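Local coordinates for protein Non-ribosomal peptide synthetase (Streptomyces halstedii, PDB 3WVN) that belongs to the non-ribosomal peptide synthetases and carries a domain of the AMP-binding enzyme family, here modelled with a bound aspartic acid, at residues P124-M129 with S242-F247; M285-S290 with R310-S315; V336-G341 with S349-H354; T343-I348 with G394-A399. All blocks are in the same frame, centred on the assembly; numbering follows the deposited sequence.

Contact 1 (P124-M129 with S242-F247); sequences PLNPGM and SVSWDF. With ASP (aspartic acid), chain C.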
# COMPACT_ATOMS: atom_id res chain seq x y z
N PRO A 124 0.55 1.97 10.36
CA PRO A 124 -0.28 3.07 9.95
C PRO A 124 -1.75 2.81 10.28
O PRO A 124 -2.28 1.74 9.94
CB PRO A 124 -0.09 3.12 8.45
CG PRO A 124 0.15 1.70 8.10
CD PRO A 124 0.95 1.13 9.22
N LEU A 125 -2.36 3.79 10.90
CA LEU A 125 -3.78 3.78 11.19
C LEU A 125 -4.46 4.97 10.52
O LEU A 125 -3.92 6.07 10.39
CB LEU A 125 -4.06 3.85 12.71
CG LEU A 125 -3.97 2.61 13.63
CD1 LEU A 125 -2.92 1.67 13.16
CD2 LEU A 125 -3.79 2.84 15.14
N ASN A 126 -5.69 4.72 10.15
CA ASN A 126 -6.54 5.69 9.56
C ASN A 126 -7.03 6.77 10.55
O ASN A 126 -7.48 6.44 11.63
CB ASN A 126 -7.75 4.94 9.01
CG ASN A 126 -8.33 5.64 7.84
OD1 ASN A 126 -7.75 5.64 6.76
ND2 ASN A 126 -9.45 6.31 8.05
N PRO A 127 -6.94 8.07 10.18
CA PRO A 127 -7.53 9.11 11.01
C PRO A 127 -9.04 8.89 11.04
O PRO A 127 -9.60 8.35 10.08
CB PRO A 127 -7.27 10.40 10.23
CG PRO A 127 -6.23 10.05 9.23
CD PRO A 127 -6.50 8.62 8.90
N GLY A 128 -9.70 9.33 12.09
CA GLY A 128 -11.14 9.09 12.20
C GLY A 128 -11.58 7.82 12.94
O GLY A 128 -12.76 7.68 13.23
N MET A 129 -10.67 6.90 13.25
CA MET A 129 -11.06 5.75 14.07
C MET A 129 -11.71 6.20 15.34
O MET A 129 -11.32 7.21 15.89
CB MET A 129 -9.85 4.91 14.42
CG MET A 129 -9.39 4.10 13.24
SD MET A 129 -7.86 3.26 13.58
CE MET A 129 -8.24 2.16 14.88
N SER A 242 -5.86 5.58 1.52
CA SER A 242 -4.98 5.86 2.64
C SER A 242 -3.82 4.86 2.61
O SER A 242 -4.04 3.71 2.27
CB SER A 242 -5.76 5.75 3.97
OG SER A 242 -4.88 5.62 5.09
N VAL A 243 -2.63 5.28 3.03
CA VAL A 243 -1.51 4.36 3.25
C VAL A 243 -1.71 3.40 4.43
O VAL A 243 -0.91 2.48 4.62
CB VAL A 243 -0.14 5.06 3.45
CG1 VAL A 243 0.09 6.10 2.37
CG2 VAL A 243 -0.04 5.69 4.84
N SER A 244 -2.75 3.61 5.24
CA SER A 244 -3.10 2.60 6.23
C SER A 244 -3.69 1.32 5.60
O SER A 244 -3.77 0.29 6.24
CB SER A 244 -4.06 3.19 7.27
OG SER A 244 -5.30 3.50 6.67
N TRP A 245 -4.12 1.40 4.36
CA TRP A 245 -4.62 0.26 3.59
C TRP A 245 -3.41 -0.14 2.70
O TRP A 245 -2.70 0.72 2.24
CB TRP A 245 -5.77 0.82 2.74
CG TRP A 245 -6.67 -0.08 1.95
CD1 TRP A 245 -6.54 -1.43 1.66
CD2 TRP A 245 -7.83 0.36 1.24
NE1 TRP A 245 -7.59 -1.86 0.86
CE2 TRP A 245 -8.39 -0.77 0.59
CE3 TRP A 245 -8.47 1.60 1.12
CZ2 TRP A 245 -9.56 -0.68 -0.16
CZ3 TRP A 245 -9.64 1.69 0.38
CH2 TRP A 245 -10.17 0.56 -0.26
N ASP A 246 -3.19 -1.42 2.47
CA ASP A 246 -2.08 -1.81 1.59
C ASP A 246 -2.26 -1.34 0.14
O ASP A 246 -1.29 -1.30 -0.63
CB ASP A 246 -1.77 -3.32 1.69
CG ASP A 246 -2.81 -4.22 1.02
OD1 ASP A 246 -3.61 -3.79 0.13
OD2 ASP A 246 -2.78 -5.43 1.38
N PHE A 247 -3.47 -0.91 -0.21
CA PHE A 247 -3.70 -0.36 -1.55
C PHE A 247 -2.90 0.91 -1.68
O PHE A 247 -2.07 1.03 -2.56
CB PHE A 247 -5.20 -0.11 -1.77
CG PHE A 247 -5.66 -0.46 -3.14
CD1 PHE A 247 -4.87 -0.23 -4.26
CD2 PHE A 247 -6.90 -1.02 -3.32
CE1 PHE A 247 -5.31 -0.56 -5.54
CE2 PHE A 247 -7.36 -1.33 -4.61
CZ PHE A 247 -6.58 -1.08 -5.72
N ASP C . -4.86 -6.22 -0.47
CA ASP C . -5.70 -6.40 -1.72
C ASP C . -5.02 -5.92 -2.99
O ASP C . -4.23 -4.93 -2.93
CB ASP C . -7.06 -5.71 -1.59
CG ASP C . -7.74 -5.97 -0.20
OD1 ASP C . -8.77 -5.30 0.08
OD2 ASP C . -7.23 -6.79 0.61
OXT ASP C . -5.31 -6.51 -4.07
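Pro124 and Ser244 meet where strand 121-125, at the margin of a four-stranded parallel sheet, faces the turn that leads into helix 246-258 of this AMP-binding domain. The pyrrolidine ring of Pro124 lies against backbone, its CG 3.7 Å from Val243 O, while Ser244 CB sits 3.5 Å from Pro124 O. Small, compact residues suit such close chain-to-chain packing. Further along, the amide of Asn126 reaches over two hydroxyls: OD1 stands 3.3 Å from both Ser242 OG and Ser244 OG. Ser242 OG and Ser244 OG are hydrogen-bonded to each other at 2.7 Å. With OG of Ser244 set between its own backbone N and carbonyl carbon (chi1 67°), the hydroxyl turns back over the type I turn to meet Ser242. The turn is closed by a backbone bond from Trp245 N to Ser242 O, and Asn126 begins a type II turn of its own. Behind the strand, Leu125 packs on Leu134 and Val137 of helix 131-141. The type I turn leads straight to Trp245, at the N-cap of helix 246-258, and to Asp246, both in the ligand pocket. Asp246 also makes a salt bridge with Lys346; the aspartic acid ligand gives a 2.8 Å hydrogen bond from its N to Asp246 OD1.

Contact 2 (M285-S290 with R310-S315); sequences MPIVPS and RMFTNS. With ASP (aspartic acid), chain C.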
# COMPACT_ATOMS: atom_id res chain seq x y z
N MET A 285 -4.37 5.10 -11.94
CA MET A 285 -5.26 5.34 -10.83
C MET A 285 -5.78 4.04 -10.28
O MET A 285 -6.53 3.34 -10.96
CB MET A 285 -6.48 6.19 -11.27
CG MET A 285 -7.38 6.60 -10.12
SD MET A 285 -8.84 7.50 -10.75
CE MET A 285 -9.61 7.92 -9.20
N PRO A 286 -5.41 3.74 -9.06
CA PRO A 286 -6.02 2.60 -8.39
C PRO A 286 -7.46 2.98 -7.99
O PRO A 286 -7.72 4.11 -7.53
CB PRO A 286 -5.17 2.43 -7.13
CG PRO A 286 -4.62 3.80 -6.85
CD PRO A 286 -4.37 4.36 -8.25
N ILE A 287 -8.36 2.04 -8.17
CA ILE A 287 -9.72 2.23 -7.91
C ILE A 287 -10.23 1.11 -7.08
O ILE A 287 -9.65 0.00 -7.02
CB ILE A 287 -10.60 2.28 -9.20
CG1 ILE A 287 -10.30 1.10 -10.11
CG2 ILE A 287 -10.41 3.57 -9.95
CD1 ILE A 287 -11.26 1.03 -11.28
N VAL A 288 -11.38 1.41 -6.53
CA VAL A 288 -12.27 0.45 -5.91
C VAL A 288 -13.64 0.69 -6.55
O VAL A 288 -13.87 1.77 -7.13
CB VAL A 288 -12.10 0.78 -4.39
CG1 VAL A 288 -13.28 1.46 -3.74
CG2 VAL A 288 -11.52 -0.40 -3.64
N PRO A 289 -14.54 -0.30 -6.55
CA PRO A 289 -15.78 -0.06 -7.34
C PRO A 289 -16.59 1.23 -7.00
O PRO A 289 -17.11 1.89 -7.92
CB PRO A 289 -16.59 -1.28 -7.02
CG PRO A 289 -15.55 -2.35 -6.84
CD PRO A 289 -14.44 -1.70 -6.11
N SER A 290 -16.67 1.62 -5.72
CA SER A 290 -17.46 2.80 -5.37
C SER A 290 -16.81 4.08 -5.90
O SER A 290 -17.49 5.01 -6.34
CB SER A 290 -17.67 2.90 -3.85
OG SER A 290 -16.42 2.96 -3.21
N ARG A 310 -4.17 6.31 -18.35
CA ARG A 310 -3.91 5.13 -19.13
C ARG A 310 -4.31 3.80 -18.44
O ARG A 310 -4.42 2.73 -19.08
CB ARG A 310 -2.43 5.13 -19.57
CG ARG A 310 -1.41 4.51 -18.57
CD ARG A 310 0.00 4.72 -19.08
NE ARG A 310 1.04 4.20 -18.21
CZ ARG A 310 1.39 2.92 -18.09
NH1 ARG A 310 0.75 1.99 -18.79
NH2 ARG A 310 2.36 2.56 -17.28
N MET A 311 -4.57 3.84 -17.14
CA MET A 311 -4.92 2.61 -16.44
C MET A 311 -5.67 2.85 -15.16
O MET A 311 -5.38 3.77 -14.37
CB MET A 311 -3.67 1.77 -16.16
CG MET A 311 -4.02 0.35 -15.76
SD MET A 311 -2.58 -0.66 -15.46
CE MET A 311 -1.76 -0.57 -17.07
N PHE A 312 -6.66 2.01 -14.95
CA PHE A 312 -7.34 1.92 -13.71
C PHE A 312 -7.09 0.49 -13.23
O PHE A 312 -7.30 -0.47 -14.02
CB PHE A 312 -8.85 2.13 -13.89
CG PHE A 312 -9.24 3.48 -14.40
CD1 PHE A 312 -9.36 4.56 -13.52
CD2 PHE A 312 -9.49 3.68 -15.73
CE1 PHE A 312 -9.70 5.80 -13.97
CE2 PHE A 312 -9.85 4.93 -16.23
CZ PHE A 312 -9.97 5.98 -15.34
N THR A 313 -6.73 0.32 -11.95
CA THR A 313 -6.48 -1.00 -11.39
C THR A 313 -7.37 -1.20 -10.20
O THR A 313 -7.22 -0.50 -9.18
CB THR A 313 -5.01 -1.18 -10.92
OG1 THR A 313 -4.66 -0.17 -9.95
CG2 THR A 313 -4.09 -1.04 -12.07
N ASN A 314 -8.22 -2.22 -10.31
CA ASN A 314 -9.27 -2.45 -9.35
C ASN A 314 -9.03 -3.71 -8.53
O ASN A 314 -8.68 -4.76 -9.04
CB ASN A 314 -10.62 -2.58 -10.03
CG ASN A 314 -11.74 -2.79 -9.02
OD1 ASN A 314 -12.28 -1.83 -8.47
ND2 ASN A 314 -12.03 -4.04 -8.72
N SER A 315 -9.15 -3.55 -7.21
CA SER A 315 -9.18 -4.68 -6.35
C SER A 315 -10.14 -4.39 -5.22
O SER A 315 -10.86 -3.40 -5.24
CB SER A 315 -7.78 -4.97 -5.77
OG SER A 315 -7.70 -6.33 -5.38
N ASP C . -4.86 -6.22 -0.47
CA ASP C . -5.70 -6.40 -1.72
C ASP C . -5.02 -5.92 -2.99
O ASP C . -4.23 -4.93 -2.93
CB ASP C . -7.06 -5.71 -1.59
CG ASP C . -7.74 -5.97 -0.20
OD1 ASP C . -8.77 -5.30 0.08
OD2 ASP C . -7.23 -6.79 0.61
OXT ASP C . -5.31 -6.51 -4.07
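Met285 and Phe312 cross at a slant on one face of a pair of parallel strands. The methionine chain runs out fully extended from a CG anti to its backbone N (chi1 -174°), which brings SD to the edge of the phenyl ring, 3.7 Å from Phe312 CE1. This is a Met-aromatic contact, with the sulfur 5.0 Å from the ring centroid and near the ring plane. Ile287, on the same face, also leans across the phenylalanine: its CD1 touches Phe312 CB at 3.7 Å. The Ile287 and Asn314 side chains cross at about a right angle, with Ile287 CG1 against Asn314 CB. Branched and aromatic groups fill this face well, because helix 289-300 covers it with Leu291, Ala292 and Leu295. Asn314 turns its OD1 to Pro289, 3.2 Å from CD, while its ND2 is hydrogen-bonded to Ala317 O. Pro286 and Thr313 occupy the other face, with Pro286 packing on Phe247 of helix 246-258. Pro286 has no N-H to give, and the bonds to the neighbouring strand use Met285 and Ile287 instead: Met285 N to Met311 O, Thr313 N to Met285 O, and Ile287 N to Thr313 O at 3.0 Å. Beyond the strand end, Ser315 OG donates to OXT of the aspartic acid at 2.7 Å. Strand 284-287, helix 289-300 and strand 311-314 form a beta-alpha-beta unit, whose second strand ends at the ligand pocket.

Contact 3 (V336-G341 with S349-H354); sequences VVRMYG and SIMPPH. With ASP (aspartic acid), chain C.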
# COMPACT_ATOMS: atom_id res chain seq x y z
N VAL A 336 -8.68 -1.07 -18.11
CA VAL A 336 -9.36 -1.33 -16.86
C VAL A 336 -9.00 -2.73 -16.41
O VAL A 336 -9.33 -3.68 -17.09
CB VAL A 336 -10.86 -1.26 -17.02
CG1 VAL A 336 -11.54 -1.56 -15.67
CG2 VAL A 336 -11.26 0.09 -17.57
N VAL A 337 -8.31 -2.83 -15.30
CA VAL A 337 -7.57 -4.03 -14.93
C VAL A 337 -8.14 -4.60 -13.64
O VAL A 337 -8.17 -3.93 -12.60
CB VAL A 337 -6.06 -3.69 -14.70
CG1 VAL A 337 -5.30 -4.89 -14.16
CG2 VAL A 337 -5.46 -3.21 -15.99
N ARG A 338 -8.60 -5.84 -13.72
CA ARG A 338 -9.19 -6.49 -12.59
C ARG A 338 -8.08 -7.20 -11.82
O ARG A 338 -7.13 -7.76 -12.45
CB ARG A 338 -10.17 -7.49 -13.15
CG ARG A 338 -11.41 -6.83 -13.77
CD ARG A 338 -11.73 -7.29 -15.21
NE ARG A 338 -11.82 -8.70 -15.35
CZ ARG A 338 -11.55 -9.44 -16.45
NH1 ARG A 338 -11.15 -8.95 -17.59
NH2 ARG A 338 -11.77 -10.73 -16.38
N MET A 339 -8.18 -7.18 -10.50
CA MET A 339 -7.24 -7.83 -9.59
C MET A 339 -7.99 -8.38 -8.41
O MET A 339 -9.13 -8.02 -8.20
CB MET A 339 -6.19 -6.84 -9.08
CG MET A 339 -5.68 -5.94 -10.19
SD MET A 339 -4.31 -4.90 -9.73
CE MET A 339 -5.12 -3.97 -8.41
N TYR A 340 -7.37 -9.28 -7.67
CA TYR A 340 -7.97 -9.82 -6.46
C TYR A 340 -6.85 -10.06 -5.48
O TYR A 340 -5.78 -10.55 -5.81
CB TYR A 340 -8.74 -11.12 -6.79
CG TYR A 340 -8.80 -12.14 -5.67
CD1 TYR A 340 -9.53 -11.87 -4.51
CD2 TYR A 340 -8.18 -13.38 -5.80
CE1 TYR A 340 -9.64 -12.81 -3.52
CE2 TYR A 340 -8.27 -14.34 -4.80
CZ TYR A 340 -9.00 -14.04 -3.65
OH TYR A 340 -9.05 -14.98 -2.64
N GLY A 341 -7.09 -9.74 -4.22
CA GLY A 341 -6.08 -9.98 -3.21
C GLY A 341 -6.62 -10.00 -1.82
O GLY A 341 -7.76 -9.61 -1.58
N SER A 349 -4.05 -12.36 -7.56
CA SER A 349 -4.13 -12.45 -9.02
C SER A 349 -4.33 -11.07 -9.63
O SER A 349 -4.97 -10.21 -9.04
CB SER A 349 -5.26 -13.37 -9.43
OG SER A 349 -6.52 -12.77 -9.10
N ILE A 350 -3.77 -10.91 -10.83
CA ILE A 350 -3.99 -9.76 -11.72
C ILE A 350 -4.34 -10.28 -13.13
O ILE A 350 -3.66 -11.19 -13.66
CB ILE A 350 -2.73 -8.88 -11.82
CG1 ILE A 350 -2.40 -8.29 -10.43
CG2 ILE A 350 -2.96 -7.78 -12.81
CD1 ILE A 350 -1.13 -7.47 -10.44
N MET A 351 -5.36 -9.68 -13.75
CA MET A 351 -5.66 -9.91 -15.18
C MET A 351 -4.70 -9.06 -15.96
O MET A 351 -4.61 -7.86 -15.78
CB MET A 351 -7.06 -9.49 -15.54
CG MET A 351 -7.45 -9.90 -16.95
SD MET A 351 -7.36 -11.72 -17.18
CE MET A 351 -8.94 -12.15 -16.55
N PRO A 352 -3.89 -9.69 -16.81
CA PRO A 352 -3.01 -8.83 -17.56
C PRO A 352 -3.76 -7.73 -18.31
O PRO A 352 -4.70 -8.03 -19.04
CB PRO A 352 -2.37 -9.81 -18.56
CG PRO A 352 -2.30 -11.07 -17.79
CD PRO A 352 -3.53 -11.11 -16.95
N PRO A 353 -3.25 -6.51 -18.26
CA PRO A 353 -3.85 -5.39 -18.94
C PRO A 353 -4.29 -5.71 -20.39
O PRO A 353 -5.41 -5.36 -20.78
CB PRO A 353 -2.73 -4.39 -18.95
CG PRO A 353 -1.99 -4.62 -17.68
CD PRO A 353 -2.07 -6.12 -17.47
N HIS A 354 -3.42 -6.38 -21.16
CA HIS A 354 -3.68 -6.60 -22.57
C HIS A 354 -4.82 -7.58 -22.74
O HIS A 354 -5.34 -7.68 -23.82
CB HIS A 354 -2.40 -7.07 -23.33
CG HIS A 354 -2.07 -8.51 -23.13
ND1 HIS A 354 -1.39 -8.98 -22.02
CD2 HIS A 354 -2.31 -9.60 -23.90
CE1 HIS A 354 -1.28 -10.30 -22.09
NE2 HIS A 354 -1.81 -10.69 -23.23
N ASP C . -4.86 -6.22 -0.47
CA ASP C . -5.70 -6.40 -1.72
C ASP C . -5.02 -5.92 -2.99
O ASP C . -4.23 -4.93 -2.93
CB ASP C . -7.06 -5.71 -1.59
CG ASP C . -7.74 -5.97 -0.20
OD1 ASP C . -8.77 -5.30 0.08
OD2 ASP C . -7.23 -6.79 0.61
OXT ASP C . -5.31 -6.51 -4.07
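Arg338 and Met351 lie side by side and point the same way, the thioether folded over one face of the guanidinium. Met351 CG sits 3.8 Å above the plane of that group, toward the rim, and the terminal methyl CE comes 3.2 Å from Arg338 NH2. The bend of the methionine at chi2 (59°) and chi3 folds the chain back onto the arginine, and an unbranched, flexible side chain suits this bend. The guanidinium's polar ends are held from outside, NH2 by Ser362 O and NH1 by Glu358 O. On the other side of the sheet, Val337 fills the hollow between Ile350 and Pro353: CG1 rests 4.0 Å from Ile350 CG2, and CG2 lies 4.1 Å from Pro353 CG. Met339 runs alongside Ile350, with SD 4.0 Å from Ile350 CG1.

These strands, 335-340 and 349-350, form an antiparallel beta hairpin. Met339 and Ile350 are a non-hydrogen-bonded pair, whereas Tyr340 and Ser349 are a hydrogen-bonded pair, with Tyr340 N giving to Ser349 O and Ser349 N to Tyr340 O. Met351 N adds a nearly straight bond to Arg338 O at 2.9 Å. On the face opposite Met339 and Ile350, the small serine fits against the edge of the tyrosine ring: Ser349 OG lies in the ring plane, 3.6 Å from Tyr340 CB, and is hydrogen-bonded to Val363 O. The phenol extends beyond it to Asp427, and Phe439 meets the ring edge-to-face. At the strand's end Gly341 has no CB to run into OXT of the aspartic acid ligand, and Gly341 O lies 3.6 Å from the ligand's OD2.

Contact 4 (T343-I348 with G394-A399); sequences TECKRI and GPHVMA. With ASP (aspartic acid), chain C.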
# COMPACT_ATOMS: atom_id res chain seq x y z
N THR A 343 -4.87 -8.95 2.24
CA THR A 343 -3.75 -8.29 2.85
C THR A 343 -2.73 -9.34 3.29
O THR A 343 -1.52 -9.11 3.24
CB THR A 343 -4.19 -7.40 4.03
OG1 THR A 343 -4.99 -6.35 3.52
CG2 THR A 343 -2.98 -6.78 4.71
N GLU A 344 -3.23 -10.53 3.62
CA GLU A 344 -2.40 -11.68 4.06
C GLU A 344 -1.24 -12.02 3.11
O GLU A 344 -0.26 -12.62 3.56
CB GLU A 344 -3.30 -12.91 4.18
CG GLU A 344 -4.16 -12.97 5.42
CD GLU A 344 -5.38 -12.05 5.44
OE1 GLU A 344 -5.64 -11.24 4.50
OE2 GLU A 344 -6.10 -12.10 6.47
N CYS A 345 -1.38 -11.71 1.81
CA CYS A 345 -0.26 -11.87 0.87
C CYS A 345 -0.18 -10.71 -0.11
O CYS A 345 0.36 -10.87 -1.21
CB CYS A 345 -0.39 -13.17 0.10
SG CYS A 345 -1.85 -13.28 -0.94
N LYS A 346 -0.70 -9.54 0.32
CA LYS A 346 -0.90 -8.34 -0.51
C LYS A 346 -1.86 -8.53 -1.66
O LYS A 346 -2.90 -7.92 -1.68
CB LYS A 346 0.42 -7.75 -1.05
CG LYS A 346 0.23 -6.62 -2.09
CD LYS A 346 -0.72 -5.49 -1.60
CE LYS A 346 -0.96 -4.50 -2.73
NZ LYS A 346 -1.86 -3.36 -2.40
N ARG A 347 -1.49 -9.34 -2.63
CA ARG A 347 -2.33 -9.56 -3.80
C ARG A 347 -2.15 -10.98 -4.33
O ARG A 347 -1.13 -11.59 -4.10
CB ARG A 347 -2.04 -8.51 -4.83
CG ARG A 347 -2.95 -8.55 -6.05
CD ARG A 347 -2.82 -7.25 -6.87
NE ARG A 347 -3.37 -6.20 -6.06
CZ ARG A 347 -3.04 -4.92 -6.12
NH1 ARG A 347 -2.16 -4.47 -6.99
NH2 ARG A 347 -3.63 -4.07 -5.29
N ILE A 348 -3.19 -11.50 -4.97
CA ILE A 348 -3.22 -12.90 -5.34
C ILE A 348 -3.21 -13.09 -6.86
O ILE A 348 -2.39 -13.88 -7.37
CB ILE A 348 -4.45 -13.56 -4.74
CG1 ILE A 348 -4.27 -13.65 -3.23
CG2 ILE A 348 -4.66 -14.95 -5.33
CD1 ILE A 348 -5.55 -14.01 -2.52
N GLY A 394 3.90 -18.61 -2.07
CA GLY A 394 4.95 -17.79 -2.70
C GLY A 394 5.62 -16.79 -1.77
O GLY A 394 5.28 -16.71 -0.58
N PRO A 395 6.57 -16.01 -2.30
CA PRO A 395 7.38 -15.04 -1.55
C PRO A 395 6.64 -13.76 -1.17
O PRO A 395 7.22 -12.85 -0.59
CB PRO A 395 8.53 -14.71 -2.48
CG PRO A 395 8.26 -15.46 -3.76
CD PRO A 395 6.91 -16.06 -3.72
N HIS A 396 5.37 -13.69 -1.51
CA HIS A 396 4.47 -12.62 -1.07
C HIS A 396 3.64 -12.98 0.19
O HIS A 396 3.03 -12.12 0.78
CB HIS A 396 3.53 -12.23 -2.22
CG HIS A 396 2.62 -13.31 -2.70
ND1 HIS A 396 2.93 -14.66 -2.67
CD2 HIS A 396 1.41 -13.23 -3.30
CE1 HIS A 396 1.94 -15.36 -3.19
NE2 HIS A 396 1.00 -14.51 -3.58
N VAL A 397 3.59 -14.26 0.54
CA VAL A 397 2.76 -14.70 1.66
C VAL A 397 3.43 -14.14 2.91
O VAL A 397 4.62 -14.39 3.14
CB VAL A 397 2.70 -16.22 1.72
CG1 VAL A 397 1.98 -16.71 3.00
CG2 VAL A 397 2.05 -16.77 0.48
N MET A 398 2.69 -13.34 3.68
CA MET A 398 3.27 -12.54 4.74
C MET A 398 3.51 -13.42 5.96
O MET A 398 3.18 -14.60 5.95
CB MET A 398 2.34 -11.37 5.06
CG MET A 398 2.17 -10.36 3.93
SD MET A 398 3.74 -9.50 3.61
CE MET A 398 3.37 -8.90 1.94
N ALA A 399 4.08 -12.85 7.02
CA ALA A 399 4.53 -13.66 8.16
C ALA A 399 3.44 -14.04 9.16
O ALA A 399 3.75 -14.37 10.26
CB ALA A 399 5.64 -12.93 8.89
N ASP C . -4.86 -6.22 -0.47
CA ASP C . -5.70 -6.40 -1.72
C ASP C . -5.02 -5.92 -2.99
O ASP C . -4.23 -4.93 -2.93
CB ASP C . -7.06 -5.71 -1.59
CG ASP C . -7.74 -5.97 -0.20
OD1 ASP C . -8.77 -5.30 0.08
OD2 ASP C . -7.23 -6.79 0.61
OXT ASP C . -5.31 -6.51 -4.07
O HOH W 1 -0.73 -15.17 -5.95
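Thr343 O faces Met398 CG where two buried loops of the AMP-binding domain pack together, one linking the strands of the 335-350 hairpin and the other following strand 388-393. Thr343 turns its hydroxyl away to Asp246, while its carbonyl accepts a bond from Lys346 N that tightens the loop. At Glu344 the backbone does the joining: its O receives Met398 N at 3.0 Å, in the carbonyl plane, and also the hydroxyl of Tyr412. The Glu344 carboxylate is hydrogen-bonded through OE2 to the hydroxyl of Tyr401. Cys345 CB packs against the backbone of Val397 and over one face of the His396 imidazole, 4.1 Å from the centroid, in a CH-pi contact that suits a small side chain. SG approaches the same ring obliquely. Lys346 sends its long chain away from Met398, although its CB stays 4.4 Å from Met398 CE. Both ends of this residue grip the aspartic acid: the backbone O accepts from the ligand N, and NZ donates to the ligand O at 2.9 Å. Beside it, Arg347 leaves its backbone with CG anti to N (chi1 -175°) and bends at chi3, bringing NE to OXT at 2.8 Å and NH2 to the ligand O. Two cationic side chains gathered on one carboxylate would probably favour its anionic form. Last comes Ile348, whose O lies unusually close to a water, a doubtful bond. The carbonyl of Arg347 meets the edge of the His396 ring, near its plane, 3.1 Å from CD2.

Overall arrangement
From the N terminus, contact 1 comes first, tying strand 121-125 of the four-stranded parallel sheet to the turn before helix 246-258 and closing a loop of 112 residues. Contact 2 follows in series, a short loop through helix 289-300. Strand 311-314 then pairs with strand 335-340, so contacts 2 and 3 share one sheet, their centres about 10 Å apart. Contact 3 closes a tight hairpin, and contact 4 crosses it: segment 343-348 lies within the hairpin, whereas its partner 394-399 comes well after it. All four contacts border the aspartic acid, and Phe247 packs against residues of the other three.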